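PDB 3NX4: putative oxidoreductase from Salmonella enterica subsp. enterica serovar Typhimurium, which probably reduces acryloyl-CoA with NADPH, as an enoyl-reductase member of the medium-chain dehydrogenase/reductase family, and binds NADP in a Rossmann-type domain. Local coordinates for residues I216-L228 with V237-T250. Numbering follows the deposited sequence.
Sequences IDTVGDKVLAKVL and VAACGLAGGFALPT. With NAP (NADP nicotinamide-adenine-dinucleotide phosphate), chain C.
I216-D217 and V237-A239 run as parallel neighbours in the Rossmann sheet, tied by D217 N to A238 O (2.8 Å) and C240 N to D217 O (2.9 Å), both nearly straight. Beyond the strand ends the two chains stay zipped: A243 N reaches T218 O, and G244 N bonds V219 O at 2.7 Å, each on a carbonyl lone pair. The close approach of the chains is made at glycines: G241 lies against T218 O, G244 against V219 CG1, and G220, at positive phi, near G245 O. These two loops, each following a strand's C-terminal end, form part of the NADP pocket: L242 N donates to O3D of the nicotinamide ribose at 3.0 Å, while V219, apolar and beta-branched, sets CG1 3.4 Å from C2A of the adenine. The D217 carboxylate gathers the turn's N-H groups. With its carboxylate anti to the backbone N (chi1 178°), OD2 accepts G220 N through the syn lone pair, an Asx motif, and OD1 bonds T153 OG1. Helix 221-228 is the connection of a beta-alpha-beta crossover and runs nearly antiparallel (164°) to strand 237-239; its inward-facing leucines, long and apolar, pack on V237. L224 CD1 meets V237 CG1 obliquely at 3.9 Å, whereas L228 CD2 approaches V237 CG2 at about a right angle. On the helix flank facing strand 247-250, L248 CD1 packs against L224 CD2 at 3.8 Å, and the small A225 lets P249 O come close to its CB. I216 and A238 lie on the opposite sheet face from D217 and A239, against helix 118-140; I216 also touches helix 158-169. V237, A239 and L248 meet L262 of strand 261-264, and A247, L248 and T250 join an antiparallel ladder with a strand of the second subunit, extending the pairing across the dimer interface.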
loop_
_atom_site.group_PDB
_atom_site.type_symbol
_atom_site.label_atom_id
_atom_site.label_comp_id
_atom_site.label_asym_id
_atom_site.label_seq_id
_atom_site.Cartn_x
_atom_site.Cartn_y
_atom_site.Cartn_z
ATOM N N ILE A 216 1.223 -6.784 10.296
ATOM C CA ILE A 216 0.785 -5.601 11.012
ATOM C C ILE A 216 2.066 -5.005 11.575
ATOM O O ILE A 216 2.733 -5.632 12.406
ATOM C CB ILE A 216 -0.214 -5.973 12.134
ATOM C CG1 ILE A 216 -1.480 -6.592 11.516
ATOM C CG2 ILE A 216 -0.544 -4.745 12.993
ATOM C CD1 ILE A 216 -2.635 -6.839 12.517
ATOM N N ASP A 217 2.435 -3.822 11.090
ATOM C CA ASP A 217 3.701 -3.212 11.474
ATOM C C ASP A 217 3.536 -1.976 12.339
ATOM O O ASP A 217 2.790 -1.055 11.989
ATOM C CB ASP A 217 4.535 -2.827 10.254
ATOM C CG ASP A 217 5.838 -2.137 10.651
ATOM O OD1 ASP A 217 6.721 -2.803 11.257
ATOM O OD2 ASP A 217 5.967 -0.923 10.383
ATOM N N THR A 218 4.228 -1.974 13.471
ATOM C CA THR A 218 4.209 -0.874 14.414
ATOM C C THR A 218 5.584 -0.221 14.559
ATOM O O THR A 218 5.744 0.709 15.318
ATOM C CB THR A 218 3.795 -1.374 15.801
ATOM O OG1 THR A 218 4.851 -2.158 16.350
ATOM C CG2 THR A 218 2.535 -2.215 15.721
ATOM N N VAL A 219 6.571 -0.751 13.852
ATOM C CA VAL A 219 7.949 -0.306 13.984
ATOM C C VAL A 219 8.472 0.630 12.904
ATOM O O VAL A 219 9.215 1.546 13.185
ATOM C CB VAL A 219 8.892 -1.517 14.083
ATOM C CG1 VAL A 219 10.319 -1.070 14.248
ATOM C CG2 VAL A 219 8.467 -2.429 15.200
ATOM N N GLY A 220 8.091 0.376 11.665
ATOM C CA GLY A 220 8.560 1.182 10.565
ATOM C C GLY A 220 10.032 0.941 10.299
ATOM O O GLY A 220 10.591 -0.059 10.697
ATOM N N ASP A 221 10.650 1.884 9.603
ATOM C CA ASP A 221 12.076 1.847 9.326
ATOM C C ASP A 221 12.542 0.577 8.628
ATOM O O ASP A 221 11.900 0.083 7.718
ATOM C CB ASP A 221 12.847 2.008 10.630
ATOM C CG ASP A 221 14.278 2.457 10.412
ATOM O OD1 ASP A 221 14.498 3.397 9.632
ATOM O OD2 ASP A 221 15.179 1.860 11.022
ATOM N N LYS A 222 13.670 0.057 9.090
ATOM C CA LYS A 222 14.269 -1.145 8.537
ATOM C C LYS A 222 13.437 -2.399 8.723
ATOM O O LYS A 222 13.413 -3.257 7.863
ATOM C CB LYS A 222 15.682 -1.360 9.070
ATOM C CG LYS A 222 16.730 -0.581 8.317
ATOM C CD LYS A 222 18.091 -0.710 8.962
ATOM C CE LYS A 222 19.129 0.087 8.205
ATOM N NZ LYS A 222 18.796 1.526 8.208
ATOM N N VAL A 223 12.792 -2.519 9.871
ATOM C CA VAL A 223 11.996 -3.694 10.123
ATOM C C VAL A 223 10.871 -3.762 9.100
ATOM O O VAL A 223 10.669 -4.783 8.495
ATOM C CB VAL A 223 11.429 -3.675 11.545
ATOM C CG1 VAL A 223 10.424 -4.777 11.735
ATOM C CG2 VAL A 223 12.550 -3.804 12.552
ATOM N N LEU A 224 10.205 -2.642 8.872
ATOM C CA LEU A 224 9.134 -2.580 7.895
ATOM C C LEU A 224 9.680 -2.849 6.509
ATOM O O LEU A 224 9.066 -3.557 5.731
ATOM C CB LEU A 224 8.445 -1.224 7.937
ATOM C CG LEU A 224 7.421 -0.933 6.846
ATOM C CD1 LEU A 224 6.387 -2.026 6.777
ATOM C CD2 LEU A 224 6.780 0.416 7.072
ATOM N N ALA A 225 10.848 -2.289 6.212
ATOM C CA ALA A 225 11.456 -2.495 4.901
ATOM C C ALA A 225 11.710 -3.977 4.639
ATOM O O ALA A 225 11.460 -4.468 3.544
ATOM C CB ALA A 225 12.739 -1.703 4.777
ATOM N N LYS A 226 12.194 -4.697 5.649
ATOM C CA LYS A 226 12.483 -6.116 5.456
ATOM C C LYS A 226 11.211 -6.955 5.401
ATOM O O LYS A 226 11.109 -7.893 4.612
ATOM C CB LYS A 226 13.423 -6.657 6.533
ATOM C CG LYS A 226 13.860 -8.087 6.224
ATOM C CD LYS A 226 15.244 -8.395 6.756
ATOM C CE LYS A 226 15.615 -9.834 6.461
ATOM N NZ LYS A 226 16.795 -10.251 7.242
ATOM N N VAL A 227 10.248 -6.626 6.253
ATOM C CA VAL A 227 8.927 -7.252 6.165
ATOM C C VAL A 227 8.346 -7.103 4.758
ATOM O O VAL A 227 7.839 -8.069 4.190
ATOM C CB VAL A 227 7.968 -6.718 7.244
ATOM C CG1 VAL A 227 6.529 -7.159 6.969
ATOM C CG2 VAL A 227 8.429 -7.216 8.641
ATOM N N LEU A 228 8.431 -5.906 4.186
ATOM C CA LEU A 228 7.984 -5.729 2.800
ATOM C C LEU A 228 8.706 -6.664 1.832
ATOM O O LEU A 228 8.077 -7.210 0.931
ATOM C CB LEU A 228 8.142 -4.282 2.330
ATOM C CG LEU A 228 7.164 -3.278 2.936
ATOM C CD1 LEU A 228 7.684 -1.868 2.710
ATOM C CD2 LEU A 228 5.777 -3.460 2.339
ATOM N N VAL A 237 0.549 -5.486 3.908
ATOM C CA VAL A 237 1.059 -4.983 5.169
ATOM C C VAL A 237 0.192 -3.825 5.647
ATOM O O VAL A 237 0.026 -2.841 4.929
ATOM C CB VAL A 237 2.489 -4.436 5.025
ATOM C CG1 VAL A 237 2.981 -3.922 6.395
ATOM C CG2 VAL A 237 3.421 -5.500 4.475
ATOM N N ALA A 238 -0.360 -3.941 6.855
ATOM C CA ALA A 238 -1.027 -2.819 7.506
ATOM C C ALA A 238 -0.001 -2.120 8.405
ATOM O O ALA A 238 0.520 -2.709 9.340
ATOM C CB ALA A 238 -2.247 -3.302 8.326
ATOM N N ALA A 239 0.314 -0.869 8.091
ATOM C CA ALA A 239 1.353 -0.143 8.807
ATOM C C ALA A 239 0.736 0.978 9.627
ATOM O O ALA A 239 -0.029 1.794 9.093
ATOM C CB ALA A 239 2.367 0.431 7.812
ATOM N N CYS A 240 1.079 1.044 10.910
ATOM C CA CYS A 240 0.499 2.068 11.771
ATOM C C CYS A 240 1.518 2.777 12.662
ATOM O O CYS A 240 1.162 3.711 13.384
ATOM C CB CYS A 240 -0.601 1.457 12.647
ATOM S SG CYS A 240 0.083 0.331 13.922
ATOM N N GLY A 241 2.780 2.357 12.616
ATOM C CA GLY A 241 3.734 2.838 13.600
ATOM C C GLY A 241 5.078 3.364 13.124
ATOM O O GLY A 241 5.392 3.379 11.922
ATOM N N LEU A 242 5.875 3.809 14.094
ATOM C CA LEU A 242 7.208 4.337 13.833
ATOM C C LEU A 242 8.127 4.119 15.032
ATOM O O LEU A 242 9.090 4.859 15.221
ATOM C CB LEU A 242 7.140 5.832 13.514
ATOM C CG LEU A 242 6.206 6.714 14.356
ATOM C CD1 LEU A 242 6.545 6.671 15.833
ATOM C CD2 LEU A 242 6.254 8.143 13.854
ATOM N N ALA A 243 7.828 3.107 15.841
ATOM C CA ALA A 243 8.616 2.861 17.051
ATOM C C ALA A 243 10.101 2.721 16.723
ATOM O O ALA A 243 10.949 3.075 17.526
ATOM C CB ALA A 243 8.110 1.627 17.771
ATOM N N GLY A 244 10.410 2.203 15.538
ATOM C CA GLY A 244 11.796 2.016 15.136
ATOM C C GLY A 244 12.379 3.149 14.308
ATOM O O GLY A 244 13.566 3.128 13.970
ATOM N N GLY A 245 11.549 4.135 13.977
ATOM C CA GLY A 245 11.958 5.230 13.114
ATOM C C GLY A 245 10.918 5.502 12.038
ATOM O O GLY A 245 10.251 4.577 11.561
ATOM N N PHE A 246 10.774 6.768 11.646
ATOM C CA PHE A 246 9.729 7.153 10.686
ATOM C C PHE A 246 10.156 6.962 9.230
ATOM O O PHE A 246 9.319 6.968 8.331
ATOM C CB PHE A 246 9.304 8.609 10.901
ATOM C CG PHE A 246 10.340 9.602 10.474
ATOM C CD1 PHE A 246 10.326 10.130 9.194
ATOM C CD2 PHE A 246 11.344 9.994 11.344
ATOM C CE1 PHE A 246 11.291 11.040 8.794
ATOM C CE2 PHE A 246 12.313 10.903 10.950
ATOM C CZ PHE A 246 12.283 11.427 9.673
ATOM N N ALA A 247 11.453 6.806 8.985
ATOM C CA ALA A 247 11.918 6.614 7.613
ATOM C C ALA A 247 11.422 5.275 7.076
ATOM O O ALA A 247 11.139 4.354 7.847
ATOM C CB ALA A 247 13.441 6.695 7.538
ATOM N N LEU A 248 11.330 5.173 5.757
ATOM C CA LEU A 248 10.946 3.934 5.093
ATOM C C LEU A 248 11.913 3.670 3.944
ATOM O O LEU A 248 11.620 3.999 2.805
ATOM C CB LEU A 248 9.503 3.978 4.607
ATOM C CG LEU A 248 9.018 2.666 3.989
ATOM C CD1 LEU A 248 9.568 1.473 4.738
ATOM C CD2 LEU A 248 7.508 2.625 3.928
ATOM N N PRO A 249 13.070 3.099 4.256
ATOM C CA PRO A 249 14.099 2.835 3.246
ATOM C C PRO A 249 13.832 1.533 2.518
ATOM O O PRO A 249 14.428 0.508 2.822
ATOM C CB PRO A 249 15.363 2.695 4.086
ATOM C CG PRO A 249 14.884 2.153 5.371
ATOM C CD PRO A 249 13.532 2.756 5.611
ATOM N N THR A 250 12.934 1.597 1.546
ATOM C CA THR A 250 12.523 0.431 0.785
ATOM C C THR A 250 12.715 0.627 -0.715
ATOM O O THR A 250 13.302 1.607 -1.156
ATOM C CB THR A 250 11.053 0.055 1.095
ATOM O OG1 THR A 250 10.706 -1.150 0.411
ATOM C CG2 THR A 250 10.114 1.163 0.672
HETATM P PA NAP C . 4.428 0.424 22.288
HETATM O O1A NAP C . 3.526 -0.196 23.274
HETATM O O2A NAP C . 5.566 1.204 22.799
HETATM O O5B NAP C . 4.921 -0.670 21.233
HETATM C C5B NAP C . 6.012 -0.372 20.407
HETATM C C4B NAP C . 6.816 -1.662 20.325
HETATM O O4B NAP C . 7.806 -1.512 19.346
HETATM C C3B NAP C . 7.539 -1.985 21.635
HETATM O O3B NAP C . 6.750 -2.832 22.447
HETATM C C2B NAP C . 8.786 -2.706 21.161
HETATM O O2B NAP C . 8.455 -4.068 21.032
HETATM C C1B NAP C . 9.004 -2.154 19.762
HETATM N N9A NAP C . 10.075 -1.148 19.729
HETATM C C8A NAP C . 10.259 -0.094 20.590
HETATM N N7A NAP C . 11.349 0.598 20.176
HETATM C C5A NAP C . 11.843 0.013 19.066
HETATM C C6A NAP C . 12.929 0.302 18.250
HETATM N N6A NAP C . 13.719 1.338 18.502
HETATM N N1A NAP C . 13.182 -0.497 17.163
HETATM C C2A NAP C . 12.372 -1.579 16.889
HETATM N N3A NAP C . 11.298 -1.869 17.705
HETATM C C4A NAP C . 11.045 -1.085 18.775
HETATM O O3 NAP C . 3.578 1.425 21.345
HETATM P PN NAP C . 2.053 1.327 20.864
HETATM O O1N NAP C . 1.191 2.187 21.706
HETATM O O2N NAP C . 1.738 -0.115 20.738
HETATM O O5D NAP C . 2.221 1.992 19.407
HETATM C C5D NAP C . 3.032 1.340 18.458
HETATM C C4D NAP C . 3.353 2.295 17.319
HETATM O O4D NAP C . 2.154 2.593 16.645
HETATM C C3D NAP C . 3.900 3.617 17.829
HETATM O O3D NAP C . 4.872 4.092 16.923
HETATM C C2D NAP C . 2.703 4.540 17.817
HETATM O O2D NAP C . 3.082 5.877 17.596
HETATM C C1D NAP C . 1.942 3.989 16.628
HETATM N N1N NAP C . 0.499 4.253 16.660
HETATM C C2N NAP C . -0.037 4.997 15.648
HETATM C C3N NAP C . -1.401 5.269 15.597
HETATM C C7N NAP C . -1.978 5.611 14.251
HETATM O O7N NAP C . -3.066 6.493 14.156
HETATM N N7N NAP C . -1.431 5.062 13.173
HETATM C C4N NAP C . -2.226 4.767 16.603
HETATM C C5N NAP C . -1.667 4.001 17.635
HETATM C C6N NAP C . -0.298 3.741 17.645
HETATM P P2B NAP C . 9.550 -5.221 21.353
HETATM O O1X NAP C . 8.797 -6.519 21.465
HETATM O O2X NAP C . 10.546 -5.301 20.221
HETATM O O3X NAP C . 10.230 -4.869 22.649
HETATM O O HOH W 1 4.632 1.211 10.522
HETATM O O HOH W 2 12.396 -3.206 1.353
#